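Local coordinates for secreted in xylem 3 (Fusarium oxysporum, PDB 5OD4), which probably suppresses host immunity as a beta-sandwich effector secreted by a plant-pathogenic fungus, and can be recognised by the plant, at residues Thr15-Phe21 / Thr120-Ser126; Ile79-Arg83 / Asp94-Thr98; Gly70-Ile74 / Thr103-Gly107; Ser22-Leu26 / Asp114-Ser118. All coordinates share one frame; numbering follows the deposited sequence. Where two conformers were deposited one is given.

Interaction 1. Residues Thr15-Phe21 / Thr120-Ser126; sequences TSFTTSF and TYYLTIS
F21 and Y121 close one end of an antiparallel strand pair, and the packing there is tight. The CB of Y121 sits over one face of the F21 ring, 3.8 Å from its centroid and 20° off the normal, a CH-pi contact. The two rings barely overlap: their planes are 30° apart and their centroids 5.4 Å apart. The CG of F21 lies between the backbone N and the carbonyl carbon (chi1 64°), bringing the ring under the CB of Y121. On the same face L123 meets T19 methyl to methyl, CD2 to CG2 at 4.1 Å, and the CD2 atom of F17 lies 4.0 Å from the CD1 methyl of I125. Six backbone hydrogen bonds fix the register, two each in the pairs F17-I125, T19-L123 and F21-Y121; F17 N to I125 O measures 2.8 Å. The other face is looser and largely polar, with T18 and S20 exposed. T18 and T124 lie side by side, the CG2 of T18 being 3.7 Å from the OG1 of T124, while the CB of S20 touches the Y122 ring. At the far end, in one of two S16 conformers, a water bridges S16 OG and S126 OG, 2.6 Å from the latter, and S16 OG also bonds to S13 N. The strand 17-21 forms an edge of its four-stranded sheet, and 119-127 pairs on its other side with 77-85. The tight face looks into the beta-sandwich, where F21 and L123 touch I50 of strand 47-53 and I125 touches V65 of strand 60-66.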
loop_
_atom_site.group_PDB
_atom_site.type_symbol
_atom_site.label_atom_id
_atom_site.label_comp_id
_atom_site.label_asym_id
_atom_site.label_seq_id
_atom_site.Cartn_x
_atom_site.Cartn_y
_atom_site.Cartn_z
ATOM N N THR A 15 -11.345 2.275 11.435
ATOM C CA THR A 15 -11.596 1.856 10.060
ATOM C C THR A 15 -10.340 1.957 9.191
ATOM O O THR A 15 -10.414 1.808 7.964
ATOM C CB THR A 15 -12.728 2.645 9.447
ATOM O OG1 THR A 15 -12.347 4.014 9.471
ATOM C CG2 THR A 15 -14.056 2.412 10.133
ATOM N N SER A 16 -9.210 2.274 9.778
ATOM C CA SER A 16 -7.960 2.224 9.038
ATOM C C SER A 16 -7.516 0.785 8.838
ATOM O O SER A 16 -7.857 -0.098 9.627
ATOM C CB SER A 16 -6.885 2.982 9.789
ATOM O OG SER A 16 -7.249 4.341 10.060
ATOM N N PHE A 17 -6.695 0.589 7.821
ATOM C CA PHE A 17 -6.072 -0.711 7.583
ATOM C C PHE A 17 -4.571 -0.521 7.551
ATOM O O PHE A 17 -4.072 0.362 6.865
ATOM C CB PHE A 17 -6.522 -1.273 6.246
ATOM C CG PHE A 17 -5.857 -2.567 5.854
ATOM C CD1 PHE A 17 -6.144 -3.741 6.508
ATOM C CD2 PHE A 17 -4.964 -2.606 4.810
ATOM C CE1 PHE A 17 -5.521 -4.931 6.148
ATOM C CE2 PHE A 17 -4.362 -3.783 4.416
ATOM C CZ PHE A 17 -4.645 -4.949 5.080
ATOM N N THR A 18 -3.847 -1.380 8.269
ATOM C CA THR A 18 -2.398 -1.403 8.223
ATOM C C THR A 18 -1.928 -2.812 7.986
ATOM O O THR A 18 -2.490 -3.777 8.508
ATOM C CB THR A 18 -1.812 -0.870 9.518
ATOM O OG1 THR A 18 -2.290 -1.643 10.629
ATOM C CG2 THR A 18 -2.162 0.576 9.728
ATOM N N THR A 19 -0.855 -2.928 7.218
ATOM C CA THR A 19 -0.182 -4.205 7.043
ATOM C C THR A 19 1.281 -3.947 6.707
ATOM O O THR A 19 1.638 -2.871 6.302
ATOM C CB THR A 19 -0.884 -5.073 5.978
ATOM O OG1 THR A 19 -0.375 -6.400 6.069
ATOM C CG2 THR A 19 -0.747 -4.539 4.559
ATOM N N SER A 20 2.097 -4.959 6.895
ATOM C CA SER A 20 3.474 -4.888 6.454
ATOM C C SER A 20 3.809 -6.100 5.633
ATOM O O SER A 20 3.192 -7.143 5.769
ATOM C CB SER A 20 4.411 -4.766 7.613
ATOM O OG SER A 20 4.324 -5.896 8.440
ATOM N N PHE A 21 4.821 -5.962 4.790
ATOM C CA PHE A 21 5.246 -7.076 3.958
ATOM C C PHE A 21 6.697 -6.939 3.589
ATOM O O PHE A 21 7.264 -5.857 3.581
ATOM C CB PHE A 21 4.379 -7.248 2.709
ATOM C CG PHE A 21 4.437 -6.088 1.739
ATOM C CD1 PHE A 21 3.612 -4.992 1.902
ATOM C CD2 PHE A 21 5.342 -6.073 0.681
ATOM C CE1 PHE A 21 3.646 -3.942 0.989
ATOM C CE2 PHE A 21 5.369 -5.038 -0.211
ATOM C CZ PHE A 21 4.533 -3.971 -0.053
ATOM N N THR A 120 11.579 -3.532 4.524
ATOM C CA THR A 120 10.231 -3.970 4.857
ATOM C C THR A 120 9.293 -2.797 4.592
ATOM O O THR A 120 9.643 -1.643 4.879
ATOM C CB THR A 120 10.131 -4.385 6.354
ATOM O OG1 THR A 120 11.157 -5.366 6.643
ATOM C CG2 THR A 120 8.785 -4.972 6.711
ATOM N N TYR A 121 8.109 -3.090 4.069
ATOM C CA TYR A 121 7.170 -2.070 3.646
ATOM C C TYR A 121 5.947 -2.070 4.544
ATOM O O TYR A 121 5.447 -3.128 4.924
ATOM C CB TYR A 121 6.755 -2.324 2.166
ATOM C CG TYR A 121 7.952 -2.331 1.275
ATOM C CD1 TYR A 121 8.525 -1.149 0.862
ATOM C CD2 TYR A 121 8.564 -3.502 0.896
ATOM C CE1 TYR A 121 9.669 -1.140 0.072
ATOM C CE2 TYR A 121 9.715 -3.523 0.123
ATOM C CZ TYR A 121 10.262 -2.335 -0.273
ATOM O OH TYR A 121 11.419 -2.280 -1.033
ATOM N N TYR A 122 5.464 -0.867 4.861
ATOM C CA TYR A 122 4.338 -0.676 5.789
ATOM C C TYR A 122 3.283 0.145 5.090
ATOM O O TYR A 122 3.520 1.318 4.778
ATOM C CB TYR A 122 4.816 0.030 7.076
ATOM C CG TYR A 122 5.807 -0.805 7.850
ATOM C CD1 TYR A 122 7.164 -0.880 7.479
ATOM C CD2 TYR A 122 5.383 -1.548 8.925
ATOM C CE1 TYR A 122 8.064 -1.653 8.184
ATOM C CE2 TYR A 122 6.283 -2.373 9.643
ATOM C CZ TYR A 122 7.602 -2.413 9.236
ATOM O OH TYR A 122 8.505 -3.188 9.933
ATOM N N LEU A 123 2.123 -0.454 4.850
ATOM C CA LEU A 123 1.014 0.180 4.165
ATOM C C LEU A 123 -0.035 0.611 5.191
ATOM O O LEU A 123 -0.420 -0.178 6.055
ATOM C CB LEU A 123 0.371 -0.836 3.206
ATOM C CG LEU A 123 -0.936 -0.463 2.537
ATOM C CD1 LEU A 123 -0.757 0.731 1.614
ATOM C CD2 LEU A 123 -1.511 -1.657 1.789
ATOM N N THR A 124 -0.521 1.839 5.031
ATOM C CA THR A 124 -1.665 2.337 5.820
ATOM C C THR A 124 -2.678 2.899 4.852
ATOM O O THR A 124 -2.326 3.668 3.949
ATOM C CB THR A 124 -1.245 3.406 6.820
ATOM O OG1 THR A 124 -0.225 2.920 7.687
ATOM C CG2 THR A 124 -2.420 3.864 7.676
ATOM N N ILE A 125 -3.942 2.550 5.062
ATOM C CA ILE A 125 -5.095 3.106 4.316
ATOM C C ILE A 125 -6.023 3.693 5.363
ATOM O O ILE A 125 -6.421 2.988 6.314
ATOM C CB ILE A 125 -5.832 2.018 3.531
ATOM C CG1 ILE A 125 -4.894 1.312 2.527
ATOM C CG2 ILE A 125 -7.031 2.593 2.811
ATOM C CD1 ILE A 125 -5.488 0.077 1.875
ATOM N N SER A 126 -6.411 4.963 5.201
ATOM C CA SER A 126 -7.312 5.600 6.181
ATOM C C SER A 126 -8.188 6.626 5.522
ATOM O O SER A 126 -7.730 7.398 4.714
ATOM C CB SER A 126 -6.487 6.274 7.265
ATOM O OG SER A 126 -7.324 6.769 8.275
HETATM O O HOH W 1 -6.947 7.139 10.868
#

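Interaction 2. Residues Ile79-Arg83 / Asp94-Thr98; sequences IEVRR and DCFHT
R83 turns its CG between the backbone N and the carbonyl carbon (chi1 67°) and then runs extended to NE, while F96 sends its CG anti to its own N; together these torsions lay the arginine across the phenyl ring. The CD of R83 stands over the ring centre, 3.6 Å from the centroid of F96, and the guanidinium continues flat beyond it, its plane 9° from that of the ring. H97 CD2 lies over the opposite face, so the phenyl is sandwiched. From D94 comes a salt bridge, D94 OD2 accepting from R83 NE at 3.2 Å through the lone pair that points away from its other oxygen. That approach is tilted from the guanidinium plane.

F96 can lean toward the neighbouring strand because a classic beta bulge interrupts the register. V81 O accepts from both F96 N, at 2.9 Å, and H97 N, at a longer 3.2 Å, whereas V81 N gives a single bond to H97 O. Beyond the bulge, R83 and D94 resume a doubly hydrogen-bonded pair. On the other face C95 anchors the N-terminal region through its disulfide to C5, and E80 accepts from V6 N and F7 N. Charge and aromatic stacking thus act on one arginine: the carboxylate would partly offset its charge, and Y119 adds a cation-pi partner, probably favouring a fixed guanidinium at this end of the hairpin.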
loop_
_atom_site.group_PDB
_atom_site.type_symbol
_atom_site.label_atom_id
_atom_site.label_comp_id
_atom_site.label_asym_id
_atom_site.label_seq_id
_atom_site.Cartn_x
_atom_site.Cartn_y
_atom_site.Cartn_z
ATOM N N ILE A 79 -3.537 6.911 1.383
ATOM C CA ILE A 79 -2.852 5.638 1.239
ATOM C C ILE A 79 -1.358 5.928 1.319
ATOM O O ILE A 79 -0.848 6.756 0.572
ATOM C CB ILE A 79 -3.189 4.988 -0.110
ATOM C CG1 ILE A 79 -4.681 4.757 -0.265
ATOM C CG2 ILE A 79 -2.429 3.687 -0.276
ATOM C CD1 ILE A 79 -5.137 4.645 -1.688
ATOM N N GLU A 80 -0.662 5.289 2.271
ATOM C CA GLU A 80 0.752 5.582 2.500
ATOM C C GLU A 80 1.549 4.325 2.594
ATOM O O GLU A 80 1.128 3.360 3.244
ATOM C CB GLU A 80 0.923 6.413 3.787
ATOM C CG GLU A 80 0.190 7.716 3.780
ATOM C CD GLU A 80 0.359 8.586 5.010
ATOM O OE1 GLU A 80 0.941 8.152 6.028
ATOM O OE2 GLU A 80 -0.088 9.765 4.922
ATOM N N VAL A 81 2.757 4.373 2.034
ATOM C CA VAL A 81 3.750 3.322 2.197
ATOM C C VAL A 81 5.005 3.923 2.805
ATOM O O VAL A 81 5.577 4.878 2.242
ATOM C CB VAL A 81 4.092 2.628 0.869
ATOM C CG1 VAL A 81 5.179 1.593 1.078
ATOM C CG2 VAL A 81 2.848 2.018 0.254
ATOM N N ARG A 82 5.449 3.350 3.919
ATOM C CA ARG A 82 6.769 3.624 4.471
ATOM C C ARG A 82 7.661 2.419 4.214
ATOM O O ARG A 82 7.188 1.284 4.112
ATOM C CB ARG A 82 6.701 3.908 5.974
ATOM C CG ARG A 82 5.818 5.110 6.271
ATOM C CD ARG A 82 5.793 5.522 7.721
ATOM N NE ARG A 82 7.031 6.133 8.093
ATOM C CZ ARG A 82 7.992 5.630 8.870
ATOM N NH1 ARG A 82 7.976 4.426 9.379
ATOM N NH2 ARG A 82 8.990 6.410 9.081
ATOM N N ARG A 83 8.963 2.675 4.085
ATOM C CA ARG A 83 9.934 1.580 3.955
ATOM C C ARG A 83 10.949 1.683 5.084
ATOM O O ARG A 83 11.422 2.790 5.409
ATOM C CB ARG A 83 10.585 1.547 2.576
ATOM C CG ARG A 83 11.497 2.717 2.247
ATOM C CD ARG A 83 12.119 2.555 0.867
ATOM N NE ARG A 83 13.018 3.651 0.565
ATOM C CZ ARG A 83 13.770 3.743 -0.521
ATOM N NH1 ARG A 83 13.806 2.737 -1.385
ATOM N NH2 ARG A 83 14.536 4.802 -0.726
ATOM N N ASP A 94 11.470 5.603 6.069
ATOM C CA ASP A 94 11.194 6.664 5.144
ATOM C C ASP A 94 9.745 6.639 4.705
ATOM O O ASP A 94 9.213 5.555 4.444
ATOM C CB ASP A 94 11.974 6.482 3.798
ATOM C CG ASP A 94 13.399 6.292 3.896
ATOM O OD1 ASP A 94 14.033 7.017 4.687
ATOM O OD2 ASP A 94 13.925 5.400 3.111
ATOM N N CYS A 95 9.139 7.814 4.534
ATOM C CA CYS A 95 7.901 7.906 3.774
ATOM C C CYS A 95 8.266 7.715 2.309
ATOM O O CYS A 95 9.024 8.494 1.764
ATOM C CB CYS A 95 7.230 9.258 3.980
ATOM S SG CYS A 95 5.642 9.401 3.125
ATOM N N PHE A 96 7.750 6.669 1.702
ATOM C CA PHE A 96 8.215 6.202 0.413
ATOM C C PHE A 96 7.304 6.620 -0.722
ATOM O O PHE A 96 7.755 7.225 -1.708
ATOM C CB PHE A 96 8.395 4.678 0.505
ATOM C CG PHE A 96 9.067 4.033 -0.673
ATOM C CD1 PHE A 96 10.070 4.634 -1.397
ATOM C CD2 PHE A 96 8.703 2.709 -1.004
ATOM C CE1 PHE A 96 10.670 3.968 -2.472
ATOM C CE2 PHE A 96 9.317 2.027 -2.040
ATOM C CZ PHE A 96 10.307 2.659 -2.774
ATOM N N HIS A 97 6.017 6.313 -0.619
ATOM C CA HIS A 97 5.045 6.697 -1.642
ATOM C C HIS A 97 3.695 6.895 -0.990
ATOM O O HIS A 97 3.383 6.232 -0.012
ATOM C CB HIS A 97 4.905 5.622 -2.729
ATOM C CG HIS A 97 6.069 5.511 -3.640
ATOM N ND1 HIS A 97 6.394 6.490 -4.538
ATOM C CD2 HIS A 97 7.052 4.578 -3.735
ATOM C CE1 HIS A 97 7.501 6.137 -5.187
ATOM N NE2 HIS A 97 7.915 4.973 -4.717
ATOM N N THR A 98 2.889 7.764 -1.589
ATOM C CA THR A 98 1.516 7.952 -1.141
ATOM C C THR A 98 0.580 8.051 -2.327
ATOM O O THR A 98 1.000 8.327 -3.454
ATOM C CB THR A 98 1.370 9.215 -0.269
ATOM O OG1 THR A 98 1.574 10.351 -1.097
ATOM C CG2 THR A 98 2.355 9.254 0.911
#

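Interaction 3. Residues Gly70-Ile74 / Thr103-Gly107; sequences GHQAI and TGSRG. With EDO (1,2-ethanediol), chain D.
A73 and S105 meet through the backbone, A73 N donating to S105 O at 2.8 Å in a nearly straight bond. A second bond returns from G104 N to A73 O, also 2.8 Å, so A73 is gripped through both of its main-chain polar groups. The side chain of Q72 supplies the third: its NE2 reaches G104 O at 2.9 Å, the oxygen lying close to the amide plane. The approach is bent at the carbonyl, with a C=O...N angle of 118°, so the amide comes in from the flank of the acceptor.

Alongside, R106 runs extended and stacks on this amide, the two planes 13° apart. R106 NH2 lies 3.6 Å from Q72 CD, at van der Waals distance, and the CG of Q72 stands over the guanidinium centre. R106 has a second deposited conformer, so the stack describes one of its states. Q72 CG sits anti to its carbonyl carbon (chi1 -66°), which carries the amide across toward G104. G104 has a positive phi, a backbone shape that favours glycine.

Farther out, one water donates to both H71 O and R106 O, at 2.7 and 2.8 Å, extending the link past the direct bonds. S105 OG is held by S102 O, and T103 N by the side chain of N76. A 1,2-ethanediol, probably from crystallisation, donates to G107 O. The contact ties together two exposed loops, one joining strand 60-66 to strand 77-85, the other running from strand 94-101 to strand 109-114, each of which crosses from one sheet of the sandwich to the other.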
loop_
_atom_site.group_PDB
_atom_site.type_symbol
_atom_site.label_atom_id
_atom_site.label_comp_id
_atom_site.label_asym_id
_atom_site.label_seq_id
_atom_site.Cartn_x
_atom_site.Cartn_y
_atom_site.Cartn_z
ATOM N N GLY A 70 -17.446 -2.500 -7.963
ATOM C CA GLY A 70 -17.713 -1.463 -8.924
ATOM C C GLY A 70 -18.251 -0.177 -8.355
ATOM O O GLY A 70 -18.668 0.719 -9.119
ATOM N N HIS A 71 -18.245 -0.041 -7.030
ATOM C CA HIS A 71 -18.746 1.146 -6.380
ATOM C C HIS A 71 -17.779 2.310 -6.523
ATOM O O HIS A 71 -16.590 2.166 -6.810
ATOM C CB HIS A 71 -19.026 0.869 -4.912
ATOM C CG HIS A 71 -20.185 -0.065 -4.678
ATOM N ND1 HIS A 71 -21.016 0.031 -3.600
ATOM C CD2 HIS A 71 -20.655 -1.104 -5.397
ATOM C CE1 HIS A 71 -21.948 -0.912 -3.673
ATOM N NE2 HIS A 71 -21.731 -1.634 -4.752
ATOM N N GLN A 72 -18.319 3.496 -6.281
ATOM C CA GLN A 72 -17.497 4.701 -6.107
ATOM C C GLN A 72 -17.088 4.851 -4.652
ATOM O O GLN A 72 -17.828 4.463 -3.737
ATOM C CB GLN A 72 -18.296 5.930 -6.519
ATOM C CG GLN A 72 -18.633 5.984 -8.002
ATOM C CD GLN A 72 -19.599 7.101 -8.226
ATOM O OE1 GLN A 72 -20.810 6.929 -8.043
ATOM N NE2 GLN A 72 -19.096 8.290 -8.572
ATOM N N ALA A 73 -15.928 5.465 -4.419
ATOM C CA ALA A 73 -15.541 5.824 -3.066
ATOM C C ALA A 73 -16.534 6.822 -2.474
ATOM O O ALA A 73 -16.924 7.788 -3.131
ATOM C CB ALA A 73 -14.150 6.429 -3.081
ATOM N N ILE A 74 -16.910 6.618 -1.207
ATOM C CA ILE A 74 -17.879 7.473 -0.535
ATOM C C ILE A 74 -17.243 8.571 0.283
ATOM O O ILE A 74 -17.948 9.381 0.905
ATOM C CB ILE A 74 -18.843 6.660 0.356
ATOM C CG1 ILE A 74 -18.152 6.079 1.591
ATOM C CG2 ILE A 74 -19.516 5.570 -0.447
ATOM C CD1 ILE A 74 -19.088 5.309 2.483
ATOM N N THR A 103 -13.304 10.969 -3.192
ATOM C CA THR A 103 -14.758 10.745 -3.215
ATOM C C THR A 103 -15.254 10.719 -4.655
ATOM O O THR A 103 -14.960 11.601 -5.436
ATOM C CB THR A 103 -15.453 11.883 -2.489
ATOM O OG1 THR A 103 -14.883 11.954 -1.210
ATOM C CG2 THR A 103 -16.946 11.634 -2.368
ATOM N N GLY A 104 -16.023 9.686 -4.992
ATOM C CA GLY A 104 -16.564 9.529 -6.321
ATOM C C GLY A 104 -15.714 8.753 -7.292
ATOM O O GLY A 104 -16.198 8.376 -8.352
ATOM N N SER A 105 -14.436 8.547 -6.958
ATOM C CA SER A 105 -13.575 7.780 -7.838
ATOM C C SER A 105 -13.906 6.304 -7.790
ATOM O O SER A 105 -14.405 5.777 -6.801
ATOM C CB SER A 105 -12.116 8.058 -7.558
ATOM O OG SER A 105 -11.681 7.580 -6.331
ATOM N N ARG A 106 -13.569 5.635 -8.882
ATOM C CA ARG A 106 -13.750 4.197 -8.992
ATOM C C ARG A 106 -12.491 3.402 -8.705
ATOM O O ARG A 106 -12.549 2.209 -8.444
ATOM C CB ARG A 106 -14.287 3.866 -10.380
ATOM C CG ARG A 106 -15.697 4.407 -10.522
ATOM C CD ARG A 106 -16.384 4.115 -11.821
ATOM N NE ARG A 106 -17.738 4.663 -11.787
ATOM C CZ ARG A 106 -18.047 5.965 -11.817
ATOM N NH1 ARG A 106 -17.102 6.889 -11.896
ATOM N NH2 ARG A 106 -19.317 6.348 -11.768
ATOM N N GLY A 107 -11.331 4.061 -8.794
ATOM C CA GLY A 107 -10.093 3.380 -8.548
ATOM C C GLY A 107 -9.653 2.495 -9.696
ATOM O O GLY A 107 -10.256 2.493 -10.771
HETATM C C1 EDO D . -11.170 -1.949 -9.799
HETATM O O1 EDO D . -10.627 -1.973 -11.110
HETATM C C2 EDO D . -11.795 -0.577 -9.632
HETATM O O2 EDO D . -12.251 -0.025 -10.879
HETATM O O HOH W 2 -14.918 0.721 -8.430
#

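Interaction 4. Residues Ser22-Leu26 / Asp114-Ser118; sequences STEPL and DADAS
Loop meets loop here in a surface contact assembled from van der Waals packing and bridging water, with no direct hydrogen bond between 22-26 and 114-118. The first segment follows strand 17-21, and the second lies mostly in the turn joining strand 109-114 to strand 119-127. T23 is central: its CB packs on D116 O at 3.6 Å, and its carbonyl oxygen touches A117 CB at 3.2 Å. L26 extends the apolar part, with its CD2 methyl 3.9 Å from A115 CB.

Water supplies the polar links. One molecule lies 2.8 Å from T23 OG1 and accepts from D116 N; another accepts from T23 N and lies 2.9 Å from A117 O, to which it can donate. The hydroxyl of T23 is placed for the first of these by standing anti to its carbonyl carbon (chi1 -64°), beside the backbone N. R30 donates to the carbonyl oxygens of E24 and P25.

Within 114-118, D116 OD1 accepts from S118 N at 2.8 Å and, in one of two S118 conformers, also from S118 OG at 2.6 Å, on the same face of the carboxylate. The backbone bond from S118 N, two positions on, defines an Asx turn.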
loop_
_atom_site.group_PDB
_atom_site.type_symbol
_atom_site.label_atom_id
_atom_site.label_comp_id
_atom_site.label_asym_id
_atom_site.label_seq_id
_atom_site.Cartn_x
_atom_site.Cartn_y
_atom_site.Cartn_z
ATOM N N SER A 22 7.269 -8.092 3.261
ATOM C CA SER A 22 8.614 -8.222 2.725
ATOM C C SER A 22 8.540 -8.494 1.203
ATOM O O SER A 22 7.537 -8.925 0.665
ATOM C CB SER A 22 9.361 -9.372 3.446
ATOM O OG SER A 22 9.497 -9.162 4.832
ATOM N N THR A 23 9.644 -8.224 0.552
ATOM C CA THR A 23 9.843 -8.611 -0.855
ATOM C C THR A 23 10.930 -9.693 -0.868
ATOM O O THR A 23 12.023 -9.512 -0.311
ATOM C CB THR A 23 10.264 -7.395 -1.695
ATOM O OG1 THR A 23 9.184 -6.439 -1.687
ATOM C CG2 THR A 23 10.690 -7.751 -3.075
ATOM N N GLU A 24 10.640 -10.769 -1.573
ATOM C CA GLU A 24 11.592 -11.842 -1.668
ATOM C C GLU A 24 12.787 -11.462 -2.505
ATOM O O GLU A 24 12.631 -10.694 -3.483
ATOM C CB GLU A 24 10.970 -13.110 -2.262
ATOM C CG GLU A 24 10.074 -13.884 -1.299
ATOM C CD GLU A 24 9.051 -13.140 -0.479
ATOM O OE1 GLU A 24 9.173 -13.222 0.769
ATOM O OE2 GLU A 24 8.109 -12.574 -1.062
ATOM N N PRO A 25 13.959 -12.018 -2.224
ATOM C CA PRO A 25 15.098 -11.914 -3.063
ATOM C C PRO A 25 14.670 -12.165 -4.517
ATOM O O PRO A 25 13.884 -13.043 -4.827
ATOM C CB PRO A 25 16.007 -13.040 -2.478
ATOM C CG PRO A 25 15.720 -13.051 -1.044
ATOM C CD PRO A 25 14.264 -12.846 -1.013
ATOM N N LEU A 26 15.175 -11.347 -5.406
ATOM C CA LEU A 26 14.734 -11.346 -6.798
ATOM C C LEU A 26 15.091 -12.624 -7.613
ATOM O O LEU A 26 14.443 -12.928 -8.636
ATOM C CB LEU A 26 15.208 -10.088 -7.492
ATOM C CG LEU A 26 14.672 -8.771 -6.888
ATOM C CD1 LEU A 26 15.269 -7.581 -7.611
ATOM C CD2 LEU A 26 13.150 -8.690 -6.883
ATOM N N ASP A 114 10.334 -0.049 -8.031
ATOM C CA ASP A 114 11.234 -1.145 -8.416
ATOM C C ASP A 114 11.399 -2.071 -7.203
ATOM O O ASP A 114 11.793 -1.649 -6.129
ATOM C CB ASP A 114 12.590 -0.601 -8.842
ATOM C CG ASP A 114 12.554 0.166 -10.140
ATOM O OD1 ASP A 114 11.634 0.029 -10.956
ATOM O OD2 ASP A 114 13.561 0.864 -10.408
ATOM N N ALA A 115 11.149 -3.356 -7.405
ATOM C CA ALA A 115 11.142 -4.291 -6.290
ATOM C C ALA A 115 12.501 -4.344 -5.626
ATOM O O ALA A 115 13.535 -4.387 -6.311
ATOM C CB ALA A 115 10.725 -5.655 -6.781
ATOM N N ASP A 116 12.509 -4.373 -4.296
ATOM C CA ASP A 116 13.736 -4.318 -3.515
ATOM C C ASP A 116 13.533 -5.076 -2.214
ATOM O O ASP A 116 12.691 -4.709 -1.387
ATOM C CB ASP A 116 14.168 -2.875 -3.284
ATOM C CG ASP A 116 15.572 -2.742 -2.631
ATOM O OD1 ASP A 116 16.022 -3.635 -1.941
ATOM O OD2 ASP A 116 16.237 -1.686 -2.832
ATOM N N ALA A 117 14.320 -6.130 -2.040
ATOM C CA ALA A 117 14.227 -6.994 -0.871
ATOM C C ALA A 117 14.874 -6.436 0.387
ATOM O O ALA A 117 14.744 -7.021 1.454
ATOM C CB ALA A 117 14.867 -8.349 -1.175
ATOM N N SER A 118 15.541 -5.294 0.288
ATOM C CA SER A 118 16.335 -4.711 1.380
ATOM C C SER A 118 15.545 -3.801 2.308
ATOM O O SER A 118 16.157 -3.167 3.165
ATOM C CB SER A 118 17.562 -3.963 0.834
ATOM O OG SER A 118 17.246 -2.745 0.213
HETATM O O HOH W 3 9.757 -4.170 -3.197
HETATM O O HOH W 4 11.941 -7.321 2.318
#

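How the interactions relate
Interactions 1 and 2 belong to one four-stranded sheet, their centres 10 Å apart: strands 119-127 and 77-85 are neighbours, joined where Y122 N lies 2.9 Å from R82 O and T124 O equally far from E80 N. Interaction 4 adjoins interaction 1 through Y121, whose OH is 2.8 Å from D116 O and probably hydrogen-bonded to it. Interaction 2 comes within about 5 Å of interaction 4 at the nearest atoms without touching. Interaction 3 stands apart, its centre about 31 Å from that of interaction 4 across the chain's centre and about 20 Å from that of interaction 1; the ethanediol meets it at G107.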